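Local structure of aldose 1-epimerase (Caenorhabditis elegans, 1LUR) at residues A[202-207]-A[307-312]; A[193-198]-A[212-217]. The protein probably interconverts the alpha and beta anomers of aldose sugars, as an aldose 1-epimerase of the galactose mutarotase family. All blocks are in the same frame, centred on the assembly; numbering follows the deposited sequence.

In the fold
Both contacts hang on the hairpin formed by strand 194-198 and strands 204-205 and 207-210, at the edge of the seven-stranded antiparallel sheet. Contact 1 is buried: the residues of 202-207 and 307-312 that touch are all enclosed, and a proline lies against small residues of a tight turn. Contact 2 lies near the surface, about 15 Å away between centres, where two phenylalanines make a T-shaped pair and the charged residues beside them turn to an arginine. The contacts are joined directly, for E197 OE2 sits 2.7 Å from T205 OG1, a probable hydrogen bond, and P204 packs on V196. Short aliphatic packing thus serves the inner contact, aromatic packing flanked by polar groups the outer.

Contact 1. Residues A[202-207]-A[307-312]; sequences FCPTGA and HSAAPN
P204 meets S308 and A309 almost entirely through its ring. The apolar part is the approach of the proline to the methyl of A309, whose CB is 3.7 Å from CG of P204 and equally close to CB, so that the methyl lies against the ring carbons. Against S308 the same ring carbon reaches two unlike atoms: CG of P204 is 3.7 Å from CB of S308 and 3.5 Å from its carbonyl O, an ordinary van der Waals approach.

The hydroxyl and backbone N of S308 find their partners elsewhere. With OG placed anti to the carbonyl carbon (chi1 -65°), S308 leaves its CB to the proline and makes a weak hydrogen bond to Q305, while its backbone N binds the carboxylate of D240.

Backbone bonds shape the second segment: N312 N reaches A309 O at 2.8 Å, and A310 N makes a weak bond to H307 O. The methyl of A309 is short enough to lie against the proline ring without displacing it. The motif is a type II beta turn from H307 to A310, leading into a short 3-10 segment and packed on the edge hairpin of the family's beta-rich fold.

Contact 2. Residues A[193-198]-A[212-217]; sequences DEFVEV and TDTGFD
T212 opens the loop 212-217 beside D193, but their backbones come no closer than 4.4 Å, from T212 N to D193 O. Their side chains share a partner instead: OG1 of T212 hydrogen-bonds to R219, and D193 forms a salt bridge with the same guanidinium group.

Next to touch is T214, whose hydroxyl stands obliquely to the F195 ring, OG1 lying 4.4 Å from CE2 of F195. This oxygen is engaged within its own loop, hydrogen-bonded to the carbonyl of V211 and weakly to the backbone N of F216. A threonine suits the place because its short hydroxyl can reach back to the main chain. From T214 to D217 the chain makes a type I beta turn, which brings F216 round to face the strand.

F216 carries the contact. Its CG lies anti to the carbonyl carbon (chi1 -64°), which directs the ring at strand 194-198, and the pair with F195 is T-shaped: the edge of F216 meets the face of F195, with centroids 4.7 Å apart and planes at 66°. CD2 of F216 stands 3.5 Å above the centre of the F195 ring, while the neighbouring CE2 of F216 comes within 3.5 Å of CE1 of F195. With an alanine in place of F195, the F216 edge would probably lose the aromatic face it rests on, and its ring would be freer to turn.

D217 ends the segment with a second salt bridge to R219. The chemistry is thus divided: ring packing joins loop to strand directly, while the charges of D193 and D217 are likely to be balanced by one arginine that ties the two segments together indirectly.

Contact 1. Residues A[202-207]-A[307-312]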
loop_
_atom_site.group_PDB
_atom_site.type_symbol
_atom_site.label_atom_id
_atom_site.label_comp_id
_atom_site.label_asym_id
_atom_site.label_seq_id
_atom_site.Cartn_x
_atom_site.Cartn_y
_atom_site.Cartn_z
ATOM N N PHE A 202 -2.274 15.535 8.311
ATOM C CA PHE A 202 -2.548 14.645 7.199
ATOM C C PHE A 202 -3.692 13.687 7.485
ATOM O O PHE A 202 -3.684 12.541 7.039
ATOM C CB PHE A 202 -1.282 13.881 6.794
ATOM C CG PHE A 202 -0.224 14.761 6.186
ATOM C CD1 PHE A 202 0.762 15.343 6.980
ATOM C CD2 PHE A 202 -0.259 15.069 4.830
ATOM C CE1 PHE A 202 1.695 16.224 6.433
ATOM C CE2 PHE A 202 0.671 15.952 4.268
ATOM C CZ PHE A 202 1.650 16.531 5.071
ATOM N N CYS A 203 -4.670 14.155 8.254
ATOM C CA CYS A 203 -5.823 13.326 8.572
ATOM C C CYS A 203 -6.967 13.904 7.757
ATOM O O CYS A 203 -7.164 15.126 7.730
ATOM C CB CYS A 203 -6.189 13.383 10.053
ATOM S SG CYS A 203 -7.654 12.373 10.417
ATOM N N PRO A 204 -7.728 13.040 7.068
ATOM C CA PRO A 204 -8.851 13.505 6.253
ATOM C C PRO A 204 -9.805 14.414 7.016
ATOM O O PRO A 204 -10.044 14.226 8.207
ATOM C CB PRO A 204 -9.522 12.206 5.820
ATOM C CG PRO A 204 -8.354 11.261 5.704
ATOM C CD PRO A 204 -7.560 11.580 6.951
ATOM N N THR A 205 -10.353 15.400 6.317
ATOM C CA THR A 205 -11.285 16.336 6.928
ATOM C C THR A 205 -12.713 15.927 6.575
ATOM O O THR A 205 -13.674 16.415 7.168
ATOM C CB THR A 205 -11.051 17.758 6.403
ATOM O OG1 THR A 205 -11.202 17.763 4.978
ATOM C CG2 THR A 205 -9.657 18.228 6.760
ATOM N N GLY A 206 -12.840 15.027 5.604
ATOM C CA GLY A 206 -14.151 14.566 5.179
ATOM C C GLY A 206 -14.566 15.233 3.879
ATOM O O GLY A 206 -15.604 14.906 3.296
ATOM N N ALA A 207 -13.745 16.169 3.418
ATOM C CA ALA A 207 -14.013 16.893 2.183
ATOM C C ALA A 207 -13.307 16.251 0.991
ATOM O O ALA A 207 -12.240 15.653 1.136
ATOM C CB ALA A 207 -13.559 18.345 2.323
ATOM N N HIS A 307 -11.018 4.841 0.993
ATOM C CA HIS A 307 -10.724 6.179 1.497
ATOM C C HIS A 307 -10.188 6.161 2.917
ATOM O O HIS A 307 -10.691 5.428 3.773
ATOM C CB HIS A 307 -11.983 7.049 1.500
ATOM C CG HIS A 307 -12.606 7.222 0.151
ATOM N ND1 HIS A 307 -13.046 6.160 -0.609
ATOM C CD2 HIS A 307 -12.894 8.339 -0.559
ATOM C CE1 HIS A 307 -13.581 6.615 -1.728
ATOM N NE2 HIS A 307 -13.501 7.934 -1.722
ATOM N N SER A 308 -9.180 6.987 3.167
ATOM C CA SER A 308 -8.590 7.069 4.493
ATOM C C SER A 308 -9.651 7.664 5.433
ATOM O O SER A 308 -10.444 8.512 5.020
ATOM C CB SER A 308 -7.354 7.967 4.455
ATOM O OG SER A 308 -6.331 7.411 3.651
ATOM N N ALA A 309 -9.676 7.205 6.683
ATOM C CA ALA A 309 -10.642 7.694 7.675
ATOM C C ALA A 309 -12.092 7.346 7.344
ATOM O O ALA A 309 -13.015 7.980 7.859
ATOM C CB ALA A 309 -10.507 9.213 7.852
ATOM N N ALA A 310 -12.297 6.340 6.496
ATOM C CA ALA A 310 -13.650 5.932 6.122
ATOM C C ALA A 310 -14.505 5.639 7.365
ATOM O O ALA A 310 -15.688 5.992 7.416
ATOM C CB ALA A 310 -13.594 4.703 5.225
ATOM N N PRO A 311 -13.920 4.984 8.381
ATOM C CA PRO A 311 -14.683 4.676 9.595
ATOM C C PRO A 311 -15.208 5.914 10.325
ATOM O O PRO A 311 -16.112 5.797 11.154
ATOM C CB PRO A 311 -13.680 3.904 10.447
ATOM C CG PRO A 311 -12.814 3.230 9.435
ATOM C CD PRO A 311 -12.594 4.336 8.428
ATOM N N ASN A 312 -14.642 7.083 10.007
ATOM C CA ASN A 312 -15.037 8.354 10.631
ATOM C C ASN A 312 -16.031 9.199 9.842
ATOM O O ASN A 312 -16.639 10.126 10.384
ATOM C CB ASN A 312 -13.798 9.213 10.898
ATOM C CG ASN A 312 -12.820 8.544 11.834
ATOM O OD1 ASN A 312 -11.746 8.114 11.422
ATOM N ND2 ASN A 312 -13.192 8.449 13.105
#

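Contact 2. Residues A[193-198]-A[212-217]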
loop_
_atom_site.group_PDB
_atom_site.type_symbol
_atom_site.label_atom_id
_atom_site.label_comp_id
_atom_site.label_asym_id
_atom_site.label_seq_id
_atom_site.Cartn_x
_atom_site.Cartn_y
_atom_site.Cartn_z
ATOM N N ASP A 193 -9.921 12.357 -10.871
ATOM C CA ASP A 193 -10.462 13.713 -10.984
ATOM C C ASP A 193 -10.566 14.410 -9.633
ATOM O O ASP A 193 -10.630 15.641 -9.563
ATOM C CB ASP A 193 -11.850 13.690 -11.621
ATOM C CG ASP A 193 -11.825 13.204 -13.048
ATOM O OD1 ASP A 193 -10.874 13.558 -13.773
ATOM O OD2 ASP A 193 -12.761 12.479 -13.449
ATOM N N GLU A 194 -10.585 13.616 -8.564
ATOM C CA GLU A 194 -10.689 14.149 -7.210
ATOM C C GLU A 194 -9.689 13.554 -6.228
ATOM O O GLU A 194 -9.092 12.502 -6.482
ATOM C CB GLU A 194 -12.092 13.892 -6.670
ATOM C CG GLU A 194 -13.157 14.805 -7.203
ATOM C CD GLU A 194 -14.533 14.389 -6.742
ATOM O OE1 GLU A 194 -15.373 15.280 -6.507
ATOM O OE2 GLU A 194 -14.780 13.168 -6.621
ATOM N N PHE A 195 -9.509 14.239 -5.101
ATOM C CA PHE A 195 -8.594 13.773 -4.072
ATOM C C PHE A 195 -9.211 14.051 -2.707
ATOM O O PHE A 195 -10.089 14.909 -2.577
ATOM C CB PHE A 195 -7.209 14.419 -4.208
ATOM C CG PHE A 195 -7.137 15.862 -3.781
ATOM C CD1 PHE A 195 -6.703 16.201 -2.505
ATOM C CD2 PHE A 195 -7.431 16.884 -4.682
ATOM C CE1 PHE A 195 -6.552 17.538 -2.128
ATOM C CE2 PHE A 195 -7.285 18.227 -4.317
ATOM C CZ PHE A 195 -6.842 18.555 -3.040
ATOM N N VAL A 196 -8.770 13.299 -1.704
ATOM C CA VAL A 196 -9.272 13.454 -0.352
ATOM C C VAL A 196 -8.498 14.530 0.400
ATOM O O VAL A 196 -7.293 14.424 0.592
ATOM C CB VAL A 196 -9.176 12.110 0.414
ATOM C CG1 VAL A 196 -9.650 12.276 1.852
ATOM C CG2 VAL A 196 -10.008 11.066 -0.299
ATOM N N GLU A 197 -9.204 15.570 0.827
ATOM C CA GLU A 197 -8.578 16.664 1.558
ATOM C C GLU A 197 -8.112 16.219 2.948
ATOM O O GLU A 197 -8.794 15.454 3.627
ATOM C CB GLU A 197 -9.573 17.815 1.683
ATOM C CG GLU A 197 -9.094 18.992 2.502
ATOM C CD GLU A 197 -10.166 20.047 2.611
ATOM O OE1 GLU A 197 -10.387 20.765 1.616
ATOM O OE2 GLU A 197 -10.806 20.136 3.681
ATOM N N VAL A 198 -6.944 16.697 3.358
ATOM C CA VAL A 198 -6.391 16.352 4.665
ATOM C C VAL A 198 -5.940 17.615 5.378
ATOM O O VAL A 198 -5.707 18.644 4.740
ATOM C CB VAL A 198 -5.176 15.410 4.541
ATOM C CG1 VAL A 198 -5.596 14.108 3.889
ATOM C CG2 VAL A 198 -4.072 16.087 3.743
ATOM N N THR A 212 -8.652 19.405 -10.565
ATOM C CA THR A 212 -8.507 20.466 -11.563
ATOM C C THR A 212 -7.815 21.707 -11.008
ATOM O O THR A 212 -8.174 22.206 -9.944
ATOM C CB THR A 212 -9.876 20.892 -12.134
ATOM O OG1 THR A 212 -10.520 19.758 -12.727
ATOM C CG2 THR A 212 -9.698 21.978 -13.193
ATOM N N ASP A 213 -6.826 22.195 -11.750
ATOM C CA ASP A 213 -6.055 23.378 -11.376
ATOM C C ASP A 213 -5.221 23.228 -10.106
ATOM O O ASP A 213 -4.761 24.222 -9.545
ATOM C CB ASP A 213 -6.980 24.599 -11.239
ATOM C CG ASP A 213 -7.578 25.030 -12.567
ATOM O OD1 ASP A 213 -6.839 25.048 -13.572
ATOM O OD2 ASP A 213 -8.781 25.364 -12.606
ATOM N N THR A 214 -5.022 21.992 -9.655
ATOM C CA THR A 214 -4.235 21.740 -8.448
ATOM C C THR A 214 -2.966 20.967 -8.789
ATOM O O THR A 214 -2.816 20.467 -9.905
ATOM C CB THR A 214 -5.027 20.912 -7.410
ATOM O OG1 THR A 214 -5.168 19.562 -7.878
ATOM C CG2 THR A 214 -6.407 21.513 -7.193
ATOM N N GLY A 215 -2.064 20.861 -7.818
ATOM C CA GLY A 215 -0.821 20.145 -8.037
ATOM C C GLY A 215 -0.954 18.633 -7.989
ATOM O O GLY A 215 0.046 17.915 -8.108
ATOM N N PHE A 216 -2.179 18.143 -7.808
ATOM C CA PHE A 216 -2.425 16.705 -7.746
ATOM C C PHE A 216 -3.028 16.188 -9.050
ATOM O O PHE A 216 -3.466 15.038 -9.114
ATOM C CB PHE A 216 -3.380 16.357 -6.595
ATOM C CG PHE A 216 -2.836 16.664 -5.223
ATOM C CD1 PHE A 216 -1.541 16.301 -4.870
ATOM C CD2 PHE A 216 -3.636 17.293 -4.273
ATOM C CE1 PHE A 216 -1.048 16.561 -3.588
ATOM C CE2 PHE A 216 -3.153 17.556 -2.993
ATOM C CZ PHE A 216 -1.858 17.188 -2.649
ATOM N N ASP A 217 -3.080 17.034 -10.078
ATOM C CA ASP A 217 -3.641 16.615 -11.363
ATOM C C ASP A 217 -2.549 15.879 -12.120
ATOM O O ASP A 217 -1.608 16.495 -12.619
ATOM C CB ASP A 217 -4.116 17.819 -12.193
ATOM C CG ASP A 217 -5.139 17.428 -13.270
ATOM O OD1 ASP A 217 -5.042 16.313 -13.830
ATOM O OD2 ASP A 217 -6.039 18.244 -13.569
#